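Local coordinates for UDP-N-acetylglucosamine 2-epimerase (Methanocaldococcus jannaschii, PDB 4NES), which probably interconverts UDP-N-acetylglucosamine and UDP-N-acetylmannosamine by reversible epimerization at C-2 of the sugar, at residues A[93-98]-A[131-136]; A[113-118]-A[138-143]. One frame throughout, in Å; residues are numbered along the deposited sequence.

Contact 1. Residues A[93-98]-A[131-136]. With UD1 (uridine-diphosphate-N-acetylglucosamine), chain B.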
ATOM      1  N   GLN A  93     -12.313   5.476  -6.505  1.00  8.12           N
ATOM      2  CA  GLN A  93     -13.387   5.616  -5.527  1.00  7.88           C
ATOM      3  C   GLN A  93     -13.473   4.407  -4.637  1.00  8.49           C
ATOM      4  O   GLN A  93     -13.706   3.304  -5.110  1.00 10.69           O
ATOM      5  CB  GLN A  93     -14.745   5.784  -6.231  1.00 12.57           C
ATOM      6  CG  GLN A  93     -15.935   6.130  -5.300  1.00 11.42           C
ATOM      7  CD  GLN A  93     -16.442   4.959  -4.470  1.00 13.27           C
ATOM      8  OE1 GLN A  93     -16.701   3.876  -4.987  1.00 18.00           O
ATOM      9  NE2 GLN A  93     -16.577   5.178  -3.174  1.00 15.27           N
ATOM     10  N   GLY A  94     -13.320   4.625  -3.342  1.00  7.91           N
ATOM     11  CA  GLY A  94     -13.631   3.586  -2.373  1.00  7.62           C
ATOM     12  C   GLY A  94     -12.473   2.696  -1.948  1.00  8.66           C
ATOM     13  O   GLY A  94     -11.384   3.164  -1.591  1.00 11.13           O
ATOM     14  N   ASP A  95     -12.718   1.390  -1.967  1.00  8.45           N
ATOM     15  CA  ASP A  95     -11.839   0.482  -1.242  1.00  7.07           C
ATOM     16  C   ASP A  95     -11.688  -0.922  -1.847  1.00  7.68           C
ATOM     17  O   ASP A  95     -11.329  -1.877  -1.146  1.00  7.37           O
ATOM     18  CB  ASP A  95     -12.321   0.385   0.207  1.00 11.20           C
ATOM     19  CG  ASP A  95     -13.771  -0.021   0.304  1.00 13.29           C
ATOM     20  OD1 ASP A  95     -14.303  -0.593  -0.670  1.00 13.41           O
ATOM     21  OD2 ASP A  95     -14.393   0.237   1.353  1.00 17.56           O
ATOM     22  N   THR A  96     -11.927  -1.060  -3.140  1.00  8.47           N
ATOM     23  CA  THR A  96     -11.788  -2.353  -3.797  1.00  7.50           C
ATOM     24  C   THR A  96     -10.339  -2.572  -4.212  1.00  6.74           C
ATOM     25  O   THR A  96      -9.520  -1.654  -4.145  1.00  7.88           O
ATOM     26  CB  THR A  96     -12.691  -2.434  -5.035  1.00  8.43           C
ATOM     27  OG1 THR A  96     -12.222  -1.491  -6.007  1.00  9.25           O
ATOM     28  CG2 THR A  96     -14.134  -2.102  -4.667  1.00 11.14           C
ATOM     29  N   ASN A  97     -10.019  -3.783  -4.658  1.00  6.76           N
ATOM     30  CA  ASN A  97      -8.673  -4.039  -5.171  1.00  8.87           C
ATOM     31  C   ASN A  97      -8.328  -3.146  -6.365  1.00  7.35           C
ATOM     32  O   ASN A  97      -7.177  -2.760  -6.537  1.00  7.18           O
ATOM     33  CB  ASN A  97      -8.477  -5.512  -5.531  1.00  7.55           C
ATOM     34  CG  ASN A  97      -8.329  -6.394  -4.313  1.00  8.83           C
ATOM     35  OD1 ASN A  97      -8.197  -5.914  -3.185  1.00  8.53           O
ATOM     36  ND2 ASN A  97      -8.338  -7.705  -4.535  1.00 10.07           N
ATOM     37  N   THR A  98      -9.334  -2.808  -7.170  1.00  7.63           N
ATOM     38  CA  THR A  98      -9.139  -1.893  -8.281  1.00  6.86           C
ATOM     39  C   THR A  98      -8.623  -0.537  -7.802  1.00  7.63           C
ATOM     40  O   THR A  98      -7.722   0.042  -8.414  1.00  8.27           O
ATOM     41  CB  THR A  98     -10.444  -1.712  -9.063  1.00  7.12           C
ATOM     42  OG1 THR A  98     -10.721  -2.918  -9.790  1.00  9.51           O
ATOM     43  CG2 THR A  98     -10.323  -0.549 -10.033  1.00  8.95           C
ATOM     44  N   ILE A 131      -7.632  -2.526   4.459  1.00  9.90           N
ATOM     45  CA  ILE A 131      -6.263  -2.460   3.941  1.00 10.09           C
ATOM     46  C   ILE A 131      -6.214  -1.569   2.712  1.00  7.54           C
ATOM     47  O   ILE A 131      -5.399  -0.652   2.634  1.00  9.16           O
ATOM     48  CB  ILE A 131      -5.705  -3.855   3.601  1.00 10.29           C
ATOM     49  CG1 ILE A 131      -5.447  -4.648   4.889  1.00 11.03           C
ATOM     50  CG2 ILE A 131      -4.416  -3.739   2.805  1.00 11.89           C
ATOM     51  CD1 ILE A 131      -5.291  -6.145   4.672  1.00 16.73           C
ATOM     52  N   ASN A 132      -7.120  -1.811   1.765  1.00  7.02           N
ATOM     53  CA  ASN A 132      -7.126  -1.056   0.519  1.00  7.00           C
ATOM     54  C   ASN A 132      -7.302   0.432   0.763  1.00  7.74           C
ATOM     55  O   ASN A 132      -6.618   1.266   0.168  1.00  8.75           O
ATOM     56  CB  ASN A 132      -8.233  -1.551  -0.409  1.00  7.76           C
ATOM     57  CG  ASN A 132      -7.936  -2.913  -1.000  1.00  8.57           C
ATOM     58  OD1 ASN A 132      -6.781  -3.346  -1.034  1.00 10.01           O
ATOM     59  ND2 ASN A 132      -8.982  -3.604  -1.467  1.00  8.34           N
ATOM     60  N   ARG A 133      -8.232   0.771   1.643  1.00  7.67           N
ATOM     61  CA  ARG A 133      -8.538   2.173   1.866  1.00  9.52           C
ATOM     62  C   ARG A 133      -7.420   2.889   2.617  1.00  7.43           C
ATOM     63  O   ARG A 133      -7.077   4.014   2.271  1.00  8.46           O
ATOM     64  CB  ARG A 133      -9.863   2.323   2.608  1.00 10.35           C
ATOM     65  CG  ARG A 133     -10.515   3.689   2.448  1.00 14.85           C
ATOM     66  CD  ARG A 133     -11.787   3.818   3.292  1.00 16.53           C
ATOM     67  NE  ARG A 133     -12.677   2.666   3.147  1.00 18.09           N
ATOM     68  CZ  ARG A 133     -12.745   1.664   4.023  1.00 21.88           C
ATOM     69  NH1 ARG A 133     -11.991   1.686   5.114  1.00 23.22           N
ATOM     70  NH2 ARG A 133     -13.570   0.639   3.824  1.00 21.26           N
ATOM     71  N   VAL A 134      -6.866   2.246   3.638  1.00  8.31           N
ATOM     72  CA  VAL A 134      -5.767   2.837   4.399  1.00  8.28           C
ATOM     73  C   VAL A 134      -4.561   3.082   3.489  1.00  8.70           C
ATOM     74  O   VAL A 134      -4.013   4.187   3.461  1.00 10.00           O
ATOM     75  CB  VAL A 134      -5.358   1.963   5.601  1.00  9.96           C
ATOM     76  CG1 VAL A 134      -4.058   2.478   6.232  1.00 11.81           C
ATOM     77  CG2 VAL A 134      -6.460   1.920   6.649  1.00 13.86           C
ATOM     78  N   LEU A 135      -4.176   2.074   2.717  1.00  7.82           N
ATOM     79  CA  LEU A 135      -3.019   2.219   1.841  1.00  8.36           C
ATOM     80  C   LEU A 135      -3.243   3.305   0.797  1.00  7.89           C
ATOM     81  O   LEU A 135      -2.385   4.162   0.568  1.00  7.78           O
ATOM     82  CB  LEU A 135      -2.688   0.888   1.165  1.00  7.71           C
ATOM     83  CG  LEU A 135      -2.253  -0.221   2.125  1.00  9.52           C
ATOM     84  CD1 LEU A 135      -1.807  -1.434   1.335  1.00 13.29           C
ATOM     85  CD2 LEU A 135      -1.143   0.241   3.051  1.00 12.57           C
ATOM     86  N   THR A 136      -4.427   3.299   0.189  1.00  7.05           N
ATOM     87  CA  THR A 136      -4.751   4.295  -0.821  1.00  7.79           C
ATOM     88  C   THR A 136      -4.706   5.703  -0.235  1.00  7.03           C
ATOM     89  O   THR A 136      -4.164   6.624  -0.866  1.00  7.16           O
ATOM     90  CB  THR A 136      -6.130   4.023  -1.433  1.00  7.81           C
ATOM     91  OG1 THR A 136      -6.097   2.769  -2.128  1.00  8.59           O
ATOM     92  CG2 THR A 136      -6.499   5.111  -2.417  1.00  9.14           C
TER
HETATM   93  C1' UD1 B 400     -15.676  -6.749  -4.465  1.00  7.78           C
HETATM   94  C2' UD1 B 400     -14.936  -5.876  -3.499  1.00  8.31           C
HETATM   95  C3' UD1 B 400     -15.796  -5.429  -2.418  1.00  8.08           C
HETATM   96  C4' UD1 B 400     -17.033  -4.791  -2.885  1.00  8.08           C
HETATM   97  C5' UD1 B 400     -17.722  -5.656  -3.910  1.00  8.00           C
HETATM   98  C6' UD1 B 400     -18.865  -4.970  -4.557  1.00  6.66           C
HETATM   99  C7' UD1 B 400     -12.442  -6.448  -3.313  1.00 10.10           C
HETATM  100  C8' UD1 B 400     -11.400  -7.276  -2.621  1.00  8.48           C
HETATM  101  N2' UD1 B 400     -13.812  -6.639  -2.898  1.00  8.97           N
HETATM  102  O1' UD1 B 400     -16.097  -7.891  -3.809  1.00  7.78           O
HETATM  103  O3' UD1 B 400     -15.068  -4.516  -1.577  1.00 10.23           O
HETATM  104  O4' UD1 B 400     -17.918  -4.549  -1.802  1.00  8.68           O
HETATM  105  O5' UD1 B 400     -16.827  -6.007  -4.961  1.00  8.48           O
HETATM  106  O6' UD1 B 400     -19.898  -5.802  -4.936  1.00  8.24           O
HETATM  107  O7' UD1 B 400     -12.131  -5.648  -4.199  1.00  9.34           O
HETATM  108  N1  UD1 B 400     -18.349 -12.617  -9.432  1.00 11.95           N
HETATM  109  C2  UD1 B 400     -19.116 -12.861 -10.496  1.00 13.82           C
HETATM  110  N3  UD1 B 400     -19.344 -11.908 -11.398  1.00 11.90           N
HETATM  111  C4  UD1 B 400     -18.801 -10.690 -11.271  1.00 14.12           C
HETATM  112  C5  UD1 B 400     -18.000 -10.400 -10.175  1.00 14.74           C
HETATM  113  C6  UD1 B 400     -17.783 -11.401  -9.241  1.00 14.14           C
HETATM  114  O2  UD1 B 400     -19.627 -13.953 -10.651  1.00 12.34           O
HETATM  115  O4  UD1 B 400     -19.045  -9.728 -12.208  1.00 12.90           O
HETATM  116  C1B UD1 B 400     -18.098 -13.659  -8.409  1.00 13.39           C
HETATM  117  C2B UD1 B 400     -16.981 -14.572  -8.721  1.00 10.67           C
HETATM  118  O2' UD1 B 400     -17.281 -15.861  -8.247  1.00 14.93           O
HETATM  119  C3B UD1 B 400     -15.879 -14.014  -7.972  1.00 10.46           C
HETATM  120  C4B UD1 B 400     -16.552 -13.544  -6.735  1.00  9.63           C
HETATM  121  O4B UD1 B 400     -17.822 -13.068  -7.137  1.00 11.38           O
HETATM  122  O3B UD1 B 400     -14.830 -14.914  -7.710  1.00 13.11           O
HETATM  123  C5B UD1 B 400     -15.810 -12.449  -6.054  1.00 10.39           C
HETATM  124  O5B UD1 B 400     -15.472 -11.357  -6.871  1.00 10.01           O
HETATM  125  PA  UD1 B 400     -14.486 -10.273  -6.361  1.00 11.23           P
HETATM  126  O1A UD1 B 400     -13.170 -10.923  -6.061  1.00 15.23           O
HETATM  127  O2A UD1 B 400     -14.373  -9.205  -7.400  1.00 13.47           O
HETATM  128  O3A UD1 B 400     -15.013  -9.718  -4.996  1.00 10.39           O
HETATM  129  PB  UD1 B 400     -16.469  -9.211  -4.587  1.00  9.17           P
HETATM  130  O1B UD1 B 400     -17.017 -10.174  -3.586  1.00  9.83           O
HETATM  131  O2B UD1 B 400     -17.313  -8.938  -5.802  1.00  9.93           O
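Asn132 reaches from helix 128-138 into the turn at residues 95-97 and spends its ND2 on two oxygens there. One N-H of Asn132 ND2 goes to Asp95 O (2.9 Å); it comes down from above the carbonyl plane, not along a lone pair, while staying in the plane of its own amide. The other meets Asn97 OD1 at 3.0 Å from ND2, and the two amide planes stand 76° apart. With CG of Asn132 anti to its carbonyl carbon (chi1 -72°), the amide sits where ND2 can reach both oxygens. Lys108 NZ of the second subunit donates to Asn132 OD1 and, as a second donor, to Asn97 OD1, so this buried polar cluster lies at the dimer interface. The turn joins strand 89-93 to helix 97-108 at the C-terminal edge of the parallel sheet in a GT-B Rossmann-like domain, where such folds bind nucleotide sugars. Here Asn97 N gives a 2.9 Å bond to the acetyl oxygen O7' of UDP-GlcNAc, and CG of Asn97 packs 3.6 Å from the methyl C8'. Replacing Asn132 by alanine is likely to cost Asp95 O this donor and Asn97 OD1 one of its donors, and so to let the turn beside the acetamido group shift more easily. Arg133 lies alongside Asp95 and forms a salt bridge with it: the arginine chain bends at chi3, bringing NH2 to the anti side of Asp95 OD2 at 2.6 Å, with carboxylate and guanidinium 64° apart; NH1 makes a second salt bridge, to Glu130.

Contact 2. Residues A[113-118]-A[138-143]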
ATOM      1  N   VAL A 113      -2.951  11.198  -7.262  1.00  9.24           N
ATOM      2  CA  VAL A 113      -4.108  10.347  -7.020  1.00  9.11           C
ATOM      3  C   VAL A 113      -5.176  11.103  -6.236  1.00  7.66           C
ATOM      4  O   VAL A 113      -4.891  11.700  -5.184  1.00  8.65           O
ATOM      5  CB  VAL A 113      -3.698   9.092  -6.230  1.00 10.21           C
ATOM      6  CG1 VAL A 113      -4.922   8.268  -5.845  1.00 10.83           C
ATOM      7  CG2 VAL A 113      -2.706   8.264  -7.046  1.00 12.17           C
ATOM      8  N   ALA A 114      -6.399  11.090  -6.755  1.00  7.00           N
ATOM      9  CA  ALA A 114      -7.538  11.655  -6.044  1.00  9.39           C
ATOM     10  C   ALA A 114      -8.424  10.519  -5.561  1.00  9.75           C
ATOM     11  O   ALA A 114      -8.938   9.744  -6.364  1.00  9.78           O
ATOM     12  CB  ALA A 114      -8.323  12.581  -6.957  1.00  8.67           C
ATOM     13  N   HIS A 115      -8.581  10.411  -4.248  1.00  7.43           N
ATOM     14  CA  HIS A 115      -9.339   9.328  -3.645  1.00  6.53           C
ATOM     15  C   HIS A 115     -10.696   9.825  -3.178  1.00  9.07           C
ATOM     16  O   HIS A 115     -10.794  10.619  -2.235  1.00  8.31           O
ATOM     17  CB  HIS A 115      -8.572   8.726  -2.465  1.00  7.51           C
ATOM     18  CG  HIS A 115      -9.187   7.478  -1.932  1.00  8.38           C
ATOM     19  ND1 HIS A 115      -8.950   7.027  -0.646  1.00 10.17           N
ATOM     20  CD2 HIS A 115     -10.005   6.560  -2.501  1.00  9.18           C
ATOM     21  CE1 HIS A 115      -9.607   5.903  -0.448  1.00 11.07           C
ATOM     22  NE2 HIS A 115     -10.262   5.597  -1.561  1.00  8.71           N
ATOM     23  N   VAL A 116     -11.734   9.332  -3.842  1.00  8.66           N
ATOM     24  CA  VAL A 116     -13.109   9.664  -3.505  1.00  8.99           C
ATOM     25  C   VAL A 116     -13.576   8.687  -2.433  1.00  9.83           C
ATOM     26  O   VAL A 116     -13.400   7.476  -2.582  1.00 13.24           O
ATOM     27  CB  VAL A 116     -13.996   9.570  -4.756  1.00  7.74           C
ATOM     28  CG1 VAL A 116     -15.461   9.889  -4.428  1.00 11.32           C
ATOM     29  CG2 VAL A 116     -13.478  10.503  -5.847  1.00  9.52           C
ATOM     30  N   GLU A 117     -14.134   9.221  -1.350  1.00  8.96           N
ATOM     31  CA  GLU A 117     -14.553   8.453  -0.170  1.00 10.13           C
ATOM     32  C   GLU A 117     -13.326   8.014   0.637  1.00  9.63           C
ATOM     33  O   GLU A 117     -13.112   6.830   0.916  1.00 15.52           O
ATOM     34  CB  GLU A 117     -15.482   7.284  -0.526  1.00 12.47           C
ATOM     35  CG  GLU A 117     -16.303   6.770   0.645  1.00 11.86           C
ATOM     36  CD  GLU A 117     -17.098   5.533   0.284  1.00 17.60           C
ATOM     37  OE1 GLU A 117     -16.508   4.430   0.180  1.00 17.37           O
ATOM     38  OE2 GLU A 117     -18.320   5.673   0.095  1.00 14.12           O
ATOM     39  N   ALA A 118     -12.531   9.008   1.016  1.00  8.14           N
ATOM     40  CA  ALA A 118     -11.299   8.829   1.756  1.00  8.94           C
ATOM     41  C   ALA A 118     -11.553   8.895   3.260  1.00  7.77           C
ATOM     42  O   ALA A 118     -12.425   9.611   3.716  1.00  8.86           O
ATOM     43  CB  ALA A 118     -10.318   9.917   1.339  1.00  8.79           C
ATOM     44  N   HIS A 138      -2.897   6.833   2.063  1.00  7.13           N
ATOM     45  CA  HIS A 138      -1.541   7.274   2.310  1.00  9.42           C
ATOM     46  C   HIS A 138      -0.715   7.556   1.067  1.00 10.08           C
ATOM     47  O   HIS A 138       0.411   8.032   1.176  1.00 12.62           O
ATOM     48  CB  HIS A 138      -0.832   6.299   3.244  1.00  9.90           C
ATOM     49  CG  HIS A 138      -1.259   6.450   4.658  1.00 10.16           C
ATOM     50  ND1 HIS A 138      -0.619   7.284   5.541  1.00 11.30           N
ATOM     51  CD2 HIS A 138      -2.314   5.924   5.334  1.00 11.16           C
ATOM     52  CE1 HIS A 138      -1.238   7.253   6.712  1.00 14.81           C
ATOM     53  NE2 HIS A 138      -2.274   6.431   6.603  1.00 14.55           N
ATOM     54  N   ILE A 139      -1.268   7.281  -0.111  1.00  7.83           N
ATOM     55  CA  ILE A 139      -0.593   7.690  -1.343  1.00  9.92           C
ATOM     56  C   ILE A 139      -1.428   8.654  -2.182  1.00 10.25           C
ATOM     57  O   ILE A 139      -1.117   8.901  -3.350  1.00 12.94           O
ATOM     58  CB  ILE A 139      -0.128   6.486  -2.191  1.00 10.22           C
ATOM     59  CG1 ILE A 139      -1.248   5.460  -2.317  1.00 10.76           C
ATOM     60  CG2 ILE A 139       1.132   5.862  -1.590  1.00 14.27           C
ATOM     61  CD1 ILE A 139      -0.884   4.275  -3.185  1.00 11.87           C
ATOM     62  N   SER A 140      -2.468   9.223  -1.586  1.00  8.67           N
ATOM     63  CA  SER A 140      -3.343  10.147  -2.308  1.00  8.72           C
ATOM     64  C   SER A 140      -2.888  11.592  -2.181  1.00 11.65           C
ATOM     65  O   SER A 140      -2.409  12.009  -1.131  1.00 11.87           O
ATOM     66  CB  SER A 140      -4.770  10.037  -1.775  1.00 10.37           C
ATOM     67  OG  SER A 140      -5.341   8.795  -2.128  1.00 11.13           O
ATOM     68  N   SER A 141      -3.068  12.356  -3.254  1.00  9.49           N
ATOM     69  CA  SER A 141      -2.793  13.785  -3.238  1.00  9.64           C
ATOM     70  C   SER A 141      -4.032  14.611  -2.883  1.00 10.54           C
ATOM     71  O   SER A 141      -3.915  15.713  -2.342  1.00 11.61           O
ATOM     72  CB  SER A 141      -2.240  14.222  -4.590  1.00 11.03           C
ATOM     73  OG  SER A 141      -0.935  13.704  -4.774  1.00 14.25           O
ATOM     74  N   TYR A 142      -5.208  14.074  -3.185  1.00  8.18           N
ATOM     75  CA  TYR A 142      -6.472  14.685  -2.789  1.00  8.66           C
ATOM     76  C   TYR A 142      -7.276  13.616  -2.077  1.00  8.05           C
ATOM     77  O   TYR A 142      -7.472  12.517  -2.615  1.00 10.09           O
ATOM     78  CB  TYR A 142      -7.267  15.165  -4.006  1.00  9.42           C
ATOM     79  CG  TYR A 142      -6.562  16.174  -4.871  1.00 10.74           C
ATOM     80  CD1 TYR A 142      -5.675  15.763  -5.855  1.00  9.32           C
ATOM     81  CD2 TYR A 142      -6.804  17.537  -4.728  1.00 12.90           C
ATOM     82  CE1 TYR A 142      -5.037  16.675  -6.660  1.00 12.01           C
ATOM     83  CE2 TYR A 142      -6.159  18.460  -5.539  1.00 16.90           C
ATOM     84  CZ  TYR A 142      -5.282  18.017  -6.500  1.00 17.59           C
ATOM     85  OH  TYR A 142      -4.633  18.916  -7.318  1.00 25.09           O
ATOM     86  N   LEU A 143      -7.763  13.940  -0.881  1.00  8.19           N
ATOM     87  CA  LEU A 143      -8.536  12.999  -0.081  1.00  6.70           C
ATOM     88  C   LEU A 143      -9.910  13.594   0.118  1.00  7.89           C
ATOM     89  O   LEU A 143     -10.076  14.558   0.871  1.00  8.68           O
ATOM     90  CB  LEU A 143      -7.855  12.733   1.257  1.00 10.07           C
ATOM     91  CG  LEU A 143      -6.557  11.955   1.033  1.00 12.53           C
ATOM     92  CD1 LEU A 143      -5.341  12.847   1.089  1.00 18.71           C
ATOM     93  CD2 LEU A 143      -6.421  10.802   2.003  1.00 20.96           C
TER
HETATM   94  O   HOH W   1      -0.867  10.968  -5.152  1.00 11.62           O
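Val113 O takes two backbone donors from the neighbouring strand's entry. Ser141 N approaches in the carbonyl plane at 2.7 Å from Val113 O, and Tyr142 N follows at 3.1 Å, tilted slightly from that plane. Two residues further along the strand, the direction reverses: His115 N gives a nearly straight bond of 2.9 Å to Tyr142 O, which also receives a CA-H...O contact from Ala114. A water serves the start of the contact. It accepts from Val113 N, donates to Ile139 O, and is hydrogen-bonded to Ser141 OG at 2.8 Å, tying the turn after helix 128-138 to the strand beside it.

The side chains divide between the two faces of the sheet. Ala114 CB and Tyr142 CB meet on one, 4.1 Å apart, and helix 353-363 covers them. His115 and Leu143 project from the other. With CG anti to the backbone N (chi1 -171°), the His115 ring swings away from strand 142-145, and both its nitrogens are engaged: ND1 with Asp137 and NE2 with Gly94 O. That double tether fixes the ring's rotation. Its CB stays behind and touches Ser140 OG at 3.2 Å, a hydroxyl that is itself hydrogen-bonded to Thr136 O, one turn back at the helix end. Beyond the strand, Ala118 CB packs against Leu143 CB (3.7 Å), and Asp137 of helix 128-138 lies against both residues.

Ala114 pairs with Tyr142 and His115 with Leu143 in parallel register, and helix 128-138 makes the connection between their strands: a beta-alpha-beta crossover, the repeating element of the Rossmann-like sheet in GT-B enzymes.

In the fold
The centres of contacts 1 and 2 lie about 10 Å apart in the same Rossmann-like domain, around its seven-stranded parallel sheet. Their segments alternate along the chain: 93-98, 113-118, 131-136, 138-143. Strands 89-93, 112-116 and 142-145 are consecutive neighbours in the sheet, and helices 97-108 and 128-138 are the connections between them. Segments 93-98 and 113-118 meet directly, through a probable hydrogen bond from Gly94 N to Val116 O (3.0 Å) as well as through the His115 ring. Contact 1 lies at the UDP-GlcNAc pocket, whereas contact 2 lies away from it, the side chain of His115 being about 11 Å from the ligand; both also touch the second subunit of the homodimer.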